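Local coordinates for protein Myo-inositol 2-dehydrogenase (Lactobacillus plantarum WCFS1, PDB 3CEA) that probably oxidises myo-inositol at its 2-hydroxyl to the ketone, using NAD bound by a Rossmann-fold domain as hydride acceptor, at residues A[130-135]-A[292-297]. Sequence-based numbering, arbitrary orientation.
Sequences FMRRYD and ERFDTA. With NAD (nicotinamide-adenine-dinucleotide), chain E.
D135 and R293 form a salt bridge: NH1 of R293 lies 2.8 Å from OD1 of D135, meeting it from above the carboxylate plane, and a weak bond of 3.3 Å runs from NH2 of R293 to OD2 of D135. The two flat groups are turned 62° apart, so the pairing is a skewed two-point grip. With CG anti to the backbone N (chi1 177°), the D135 carboxylate reaches across to R293 while its OD2 also caps the start of helix 136-146 at the Y138 amide. A water bonded to OD1 of D135 also takes the backbone N-H of A297, 3.0 Å from A297 N. Between these polar groups and the cofactor lies the F294 ring. On one face CG of R132 makes a CH-pi contact, 4.1 Å from the ring centroid; the R132 guanidinium, nearly parallel to the ring, is salt-bridged to D190. CE of M131, a selenomethionine, shares that face, 3.4 Å from CD2 of F294, and approaches NAD O7N as well. R293 CG packs on the opposite face, toward the rim. Further along, CB of A297 packs 3.5 Å from O of M131. With an alanine for F294, R132 and M131 would probably lose their shared face and R293 its packing on the other. The buried D135 charge thus appears largely satisfied, while the ring probably helps place M131 at the NAD carboxamide.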
ATOM      1  N   PHE A 130     -24.916  -5.818 -16.151  1.00 44.93           N
ATOM      2  CA  PHE A 130     -23.977  -4.874 -15.538  1.00 45.10           C
ATOM      3  C   PHE A 130     -23.698  -5.279 -14.092  1.00 44.92           C
ATOM      4  O   PHE A 130     -24.280  -4.724 -13.151  1.00 45.32           O
ATOM      5  CB  PHE A 130     -24.481  -3.428 -15.621  1.00 45.38           C
ATOM      6  CG  PHE A 130     -24.462  -2.850 -17.011  1.00 46.84           C
ATOM      7  CD1 PHE A 130     -23.283  -2.818 -17.757  1.00 47.01           C
ATOM      8  CD2 PHE A 130     -25.620  -2.312 -17.569  1.00 47.85           C
ATOM      9  CE1 PHE A 130     -23.264  -2.276 -19.044  1.00 48.01           C
ATOM     10  CE2 PHE A 130     -25.610  -1.764 -18.854  1.00 47.79           C
ATOM     11  CZ  PHE A 130     -24.429  -1.747 -19.592  1.00 46.93           C
HETATM   12  N   MSE A 131     -22.803  -6.252 -13.932  1.00 44.23           N
HETATM   13  CA  MSE A 131     -22.549  -6.888 -12.640  1.00 43.57           C
HETATM   14  C   MSE A 131     -21.831  -5.990 -11.629  1.00 43.99           C
HETATM   15  O   MSE A 131     -21.988  -6.177 -10.419  1.00 44.12           O
HETATM   16  CB  MSE A 131     -21.791  -8.215 -12.817  1.00 42.98           C
HETATM   17  CG  MSE A 131     -20.286  -8.088 -13.056  1.00 40.33           C
HETATM   18 SE   MSE A 131     -19.850  -7.261 -14.761  0.75 35.18          SE
HETATM   19  CE  MSE A 131     -17.942  -7.221 -14.574  1.00 38.70           C
ATOM     20  N   ARG A 132     -21.057  -5.021 -12.121  1.00 43.97           N
ATOM     21  CA  ARG A 132     -20.250  -4.156 -11.247  1.00 43.86           C
ATOM     22  C   ARG A 132     -21.090  -3.385 -10.234  1.00 43.71           C
ATOM     23  O   ARG A 132     -20.595  -3.021  -9.167  1.00 44.12           O
ATOM     24  CB  ARG A 132     -19.374  -3.197 -12.057  1.00 43.91           C
ATOM     25  CG  ARG A 132     -18.326  -3.898 -12.907  1.00 42.54           C
ATOM     26  CD  ARG A 132     -17.309  -2.920 -13.451  1.00 43.37           C
ATOM     27  NE  ARG A 132     -16.495  -3.525 -14.506  1.00 44.41           N
ATOM     28  CZ  ARG A 132     -15.655  -2.850 -15.284  1.00 43.75           C
ATOM     29  NH1 ARG A 132     -15.509  -1.540 -15.137  1.00 43.78           N
ATOM     30  NH2 ARG A 132     -14.965  -3.487 -16.221  1.00 46.10           N
ATOM     31  N   ARG A 133     -22.359  -3.156 -10.569  1.00 43.33           N
ATOM     32  CA  ARG A 133     -23.305  -2.501  -9.663  1.00 43.25           C
ATOM     33  C   ARG A 133     -23.601  -3.349  -8.423  1.00 43.15           C
ATOM     34  O   ARG A 133     -24.019  -2.826  -7.387  1.00 43.38           O
ATOM     35  CB  ARG A 133     -24.612  -2.174 -10.390  1.00 43.13           C
ATOM     36  CG  ARG A 133     -24.508  -1.057 -11.416  1.00 43.44           C
ATOM     37  CD  ARG A 133     -25.819  -0.286 -11.486  1.00 43.78           C
ATOM     38  NE  ARG A 133     -25.913   0.570 -12.668  1.00 42.86           N
ATOM     39  CZ  ARG A 133     -26.891   1.448 -12.881  1.00 44.81           C
ATOM     40  NH1 ARG A 133     -27.866   1.602 -11.991  1.00 43.59           N
ATOM     41  NH2 ARG A 133     -26.896   2.179 -13.989  1.00 43.65           N
ATOM     42  N   TYR A 134     -23.382  -4.657  -8.546  1.00 43.08           N
ATOM     43  CA  TYR A 134     -23.589  -5.613  -7.457  1.00 42.81           C
ATOM     44  C   TYR A 134     -22.333  -5.810  -6.606  1.00 42.80           C
ATOM     45  O   TYR A 134     -22.422  -6.260  -5.461  1.00 42.98           O
ATOM     46  CB  TYR A 134     -24.048  -6.964  -8.015  1.00 42.41           C
ATOM     47  CG  TYR A 134     -25.420  -6.935  -8.653  1.00 42.29           C
ATOM     48  CD1 TYR A 134     -25.585  -6.549  -9.985  1.00 42.06           C
ATOM     49  CD2 TYR A 134     -26.554  -7.296  -7.926  1.00 41.64           C
ATOM     50  CE1 TYR A 134     -26.846  -6.520 -10.574  1.00 42.16           C
ATOM     51  CE2 TYR A 134     -27.817  -7.271  -8.505  1.00 40.97           C
ATOM     52  CZ  TYR A 134     -27.955  -6.883  -9.827  1.00 41.29           C
ATOM     53  OH  TYR A 134     -29.202  -6.858 -10.402  1.00 41.97           O
ATOM     54  N   ASP A 135     -21.170  -5.478  -7.174  1.00 42.62           N
ATOM     55  CA  ASP A 135     -19.884  -5.631  -6.487  1.00 42.19           C
ATOM     56  C   ASP A 135     -19.864  -4.866  -5.164  1.00 41.83           C
ATOM     57  O   ASP A 135     -20.341  -3.731  -5.090  1.00 41.69           O
ATOM     58  CB  ASP A 135     -18.733  -5.173  -7.387  1.00 42.19           C
ATOM     59  CG  ASP A 135     -17.387  -5.246  -6.693  1.00 42.97           C
ATOM     60  OD1 ASP A 135     -16.839  -6.360  -6.562  1.00 44.17           O
ATOM     61  OD2 ASP A 135     -16.880  -4.186  -6.273  1.00 44.28           O
ATOM     62  N   GLU A 292     -12.517 -13.818 -12.001  1.00 43.69           N
ATOM     63  CA  GLU A 292     -12.013 -13.964 -10.636  1.00 44.01           C
ATOM     64  C   GLU A 292     -12.292 -12.719  -9.798  1.00 43.63           C
ATOM     65  O   GLU A 292     -12.624 -12.823  -8.615  1.00 43.64           O
ATOM     66  CB  GLU A 292     -10.515 -14.288 -10.637  1.00 44.11           C
ATOM     67  CG  GLU A 292     -10.192 -15.699 -11.118  1.00 46.77           C
ATOM     68  CD  GLU A 292     -10.787 -16.786 -10.232  1.00 49.05           C
ATOM     69  OE1 GLU A 292     -10.252 -17.014  -9.125  1.00 52.42           O
ATOM     70  OE2 GLU A 292     -11.780 -17.419 -10.649  1.00 48.04           O
ATOM     71  N   ARG A 293     -12.158 -11.551 -10.423  1.00 43.11           N
ATOM     72  CA  ARG A 293     -12.409 -10.265  -9.775  1.00 42.47           C
ATOM     73  C   ARG A 293     -13.878 -10.097  -9.382  1.00 42.48           C
ATOM     74  O   ARG A 293     -14.184  -9.636  -8.278  1.00 42.16           O
ATOM     75  CB  ARG A 293     -11.946  -9.118 -10.690  1.00 42.21           C
ATOM     76  CG  ARG A 293     -12.420  -7.710 -10.311  1.00 41.60           C
ATOM     77  CD  ARG A 293     -11.872  -7.232  -8.973  1.00 40.13           C
ATOM     78  NE  ARG A 293     -12.387  -5.912  -8.621  1.00 41.09           N
ATOM     79  CZ  ARG A 293     -13.471  -5.688  -7.878  1.00 41.19           C
ATOM     80  NH1 ARG A 293     -14.181  -6.700  -7.387  1.00 40.12           N
ATOM     81  NH2 ARG A 293     -13.844  -4.442  -7.621  1.00 38.89           N
ATOM     82  N   PHE A 294     -14.778 -10.488 -10.279  1.00 42.55           N
ATOM     83  CA  PHE A 294     -16.200 -10.220 -10.104  1.00 42.46           C
ATOM     84  C   PHE A 294     -17.066 -11.454  -9.840  1.00 42.94           C
ATOM     85  O   PHE A 294     -18.297 -11.388  -9.955  1.00 43.28           O
ATOM     86  CB  PHE A 294     -16.727  -9.420 -11.299  1.00 42.19           C
ATOM     87  CG  PHE A 294     -16.190  -8.019 -11.368  1.00 41.77           C
ATOM     88  CD1 PHE A 294     -16.542  -7.079 -10.402  1.00 41.38           C
ATOM     89  CD2 PHE A 294     -15.330  -7.638 -12.391  1.00 41.41           C
ATOM     90  CE1 PHE A 294     -16.046  -5.777 -10.455  1.00 41.21           C
ATOM     91  CE2 PHE A 294     -14.835  -6.338 -12.456  1.00 41.19           C
ATOM     92  CZ  PHE A 294     -15.195  -5.407 -11.482  1.00 41.62           C
ATOM     93  N   ASP A 295     -16.423 -12.562  -9.466  1.00 43.02           N
ATOM     94  CA  ASP A 295     -17.108 -13.832  -9.196  1.00 42.81           C
ATOM     95  C   ASP A 295     -18.357 -13.684  -8.316  1.00 42.79           C
ATOM     96  O   ASP A 295     -19.430 -14.173  -8.676  1.00 42.95           O
ATOM     97  CB  ASP A 295     -16.139 -14.844  -8.579  1.00 42.79           C
ATOM     98  CG  ASP A 295     -16.754 -16.225  -8.427  1.00 44.15           C
ATOM     99  OD1 ASP A 295     -16.972 -16.904  -9.458  1.00 44.13           O
ATOM    100  OD2 ASP A 295     -17.014 -16.631  -7.273  1.00 45.00           O
ATOM    101  N   THR A 296     -18.210 -13.012  -7.173  1.00 42.70           N
ATOM    102  CA  THR A 296     -19.327 -12.791  -6.242  1.00 42.45           C
ATOM    103  C   THR A 296     -20.430 -11.926  -6.865  1.00 42.58           C
ATOM    104  O   THR A 296     -21.615 -12.247  -6.743  1.00 43.20           O
ATOM    105  CB  THR A 296     -18.851 -12.164  -4.910  1.00 42.32           C
ATOM    106  OG1 THR A 296     -17.730 -12.897  -4.403  1.00 41.80           O
ATOM    107  CG2 THR A 296     -19.967 -12.178  -3.871  1.00 41.93           C
ATOM    108  N   ALA A 297     -20.035 -10.842  -7.536  1.00 42.27           N
ATOM    109  CA  ALA A 297     -20.980  -9.955  -8.222  1.00 41.81           C
ATOM    110  C   ALA A 297     -21.796 -10.695  -9.283  1.00 41.79           C
ATOM    111  O   ALA A 297     -22.996 -10.459  -9.416  1.00 41.62           O
ATOM    112  CB  ALA A 297     -20.253  -8.765  -8.836  1.00 41.78           C
TER
HETATM  113  PA  NAD E 400     -17.087 -16.899 -25.787  1.00 47.24           P
HETATM  114  O1A NAD E 400     -16.003 -17.300 -24.862  1.00 46.59           O
HETATM  115  O2A NAD E 400     -16.614 -16.815 -27.186  1.00 47.10           O
HETATM  116  O5B NAD E 400     -18.315 -17.930 -25.636  1.00 50.10           O
HETATM  117  C5B NAD E 400     -19.392 -17.914 -26.552  1.00 53.34           C
HETATM  118  C4B NAD E 400     -20.218 -19.189 -26.398  1.00 54.76           C
HETATM  119  O4B NAD E 400     -21.455 -19.068 -27.081  1.00 55.87           O
HETATM  120  C3B NAD E 400     -19.510 -20.405 -26.974  1.00 55.00           C
HETATM  121  O3B NAD E 400     -19.604 -21.441 -26.028  1.00 54.65           O
HETATM  122  C2B NAD E 400     -20.290 -20.756 -28.226  1.00 56.34           C
HETATM  123  O2B NAD E 400     -20.367 -22.148 -28.442  1.00 57.36           O
HETATM  124  C1B NAD E 400     -21.663 -20.162 -27.955  1.00 55.99           C
HETATM  125  N9A NAD E 400     -22.319 -19.717 -29.199  1.00 56.19           N
HETATM  126  C8A NAD E 400     -21.801 -18.878 -30.155  1.00 56.40           C
HETATM  127  N7A NAD E 400     -22.718 -18.713 -31.135  1.00 56.27           N
HETATM  128  C5A NAD E 400     -23.814 -19.439 -30.820  1.00 56.29           C
HETATM  129  C6A NAD E 400     -25.028 -19.627 -31.472  1.00 55.56           C
HETATM  130  N6A NAD E 400     -25.353 -18.839 -32.491  1.00 55.25           N
HETATM  131  N1A NAD E 400     -25.986 -20.445 -30.898  1.00 56.21           N
HETATM  132  C2A NAD E 400     -25.738 -21.071 -29.687  1.00 55.83           C
HETATM  133  N3A NAD E 400     -24.527 -20.880 -29.046  1.00 55.08           N
HETATM  134  C4A NAD E 400     -23.580 -20.077 -29.603  1.00 56.11           C
HETATM  135  O3  NAD E 400     -17.712 -15.483 -25.339  1.00 49.83           O
HETATM  136  PN  NAD E 400     -17.772 -15.029 -23.794  1.00 48.70           P
HETATM  137  O1N NAD E 400     -18.162 -16.189 -22.957  1.00 46.84           O
HETATM  138  O2N NAD E 400     -16.532 -14.279 -23.512  1.00 49.70           O
HETATM  139  O5D NAD E 400     -18.959 -13.946 -23.749  1.00 49.86           O
HETATM  140  C5D NAD E 400     -20.229 -14.161 -24.318  1.00 48.86           C
HETATM  141  C4D NAD E 400     -21.071 -12.915 -24.061  1.00 48.59           C
HETATM  142  O4D NAD E 400     -20.881 -12.463 -22.731  1.00 48.80           O
HETATM  143  C3D NAD E 400     -20.694 -11.772 -24.992  1.00 48.69           C
HETATM  144  O3D NAD E 400     -21.866 -11.248 -25.573  1.00 48.31           O
HETATM  145  C2D NAD E 400     -20.032 -10.745 -24.094  1.00 48.39           C
HETATM  146  O2D NAD E 400     -20.377  -9.429 -24.451  1.00 48.85           O
HETATM  147  C1D NAD E 400     -20.538 -11.090 -22.700  1.00 48.25           C
HETATM  148  N1N NAD E 400     -19.521 -10.816 -21.664  1.00 48.25           N
HETATM  149  C2N NAD E 400     -19.874 -10.059 -20.575  1.00 48.31           C
HETATM  150  C3N NAD E 400     -18.938  -9.777 -19.575  1.00 48.30           C
HETATM  151  C7N NAD E 400     -19.352  -9.101 -18.299  1.00 49.04           C
HETATM  152  O7N NAD E 400     -18.362  -8.450 -17.536  1.00 47.83           O
HETATM  153  N7N NAD E 400     -20.631  -9.125 -17.913  1.00 48.79           N
HETATM  154  C4N NAD E 400     -17.640 -10.270 -19.693  1.00 47.76           C
HETATM  155  C5N NAD E 400     -17.290 -11.036 -20.802  1.00 47.89           C
HETATM  156  C6N NAD E 400     -18.243 -11.304 -21.784  1.00 47.25           C
HETATM  157  O   HOH W   1     -17.620  -9.258  -6.701  1.00 34.72           O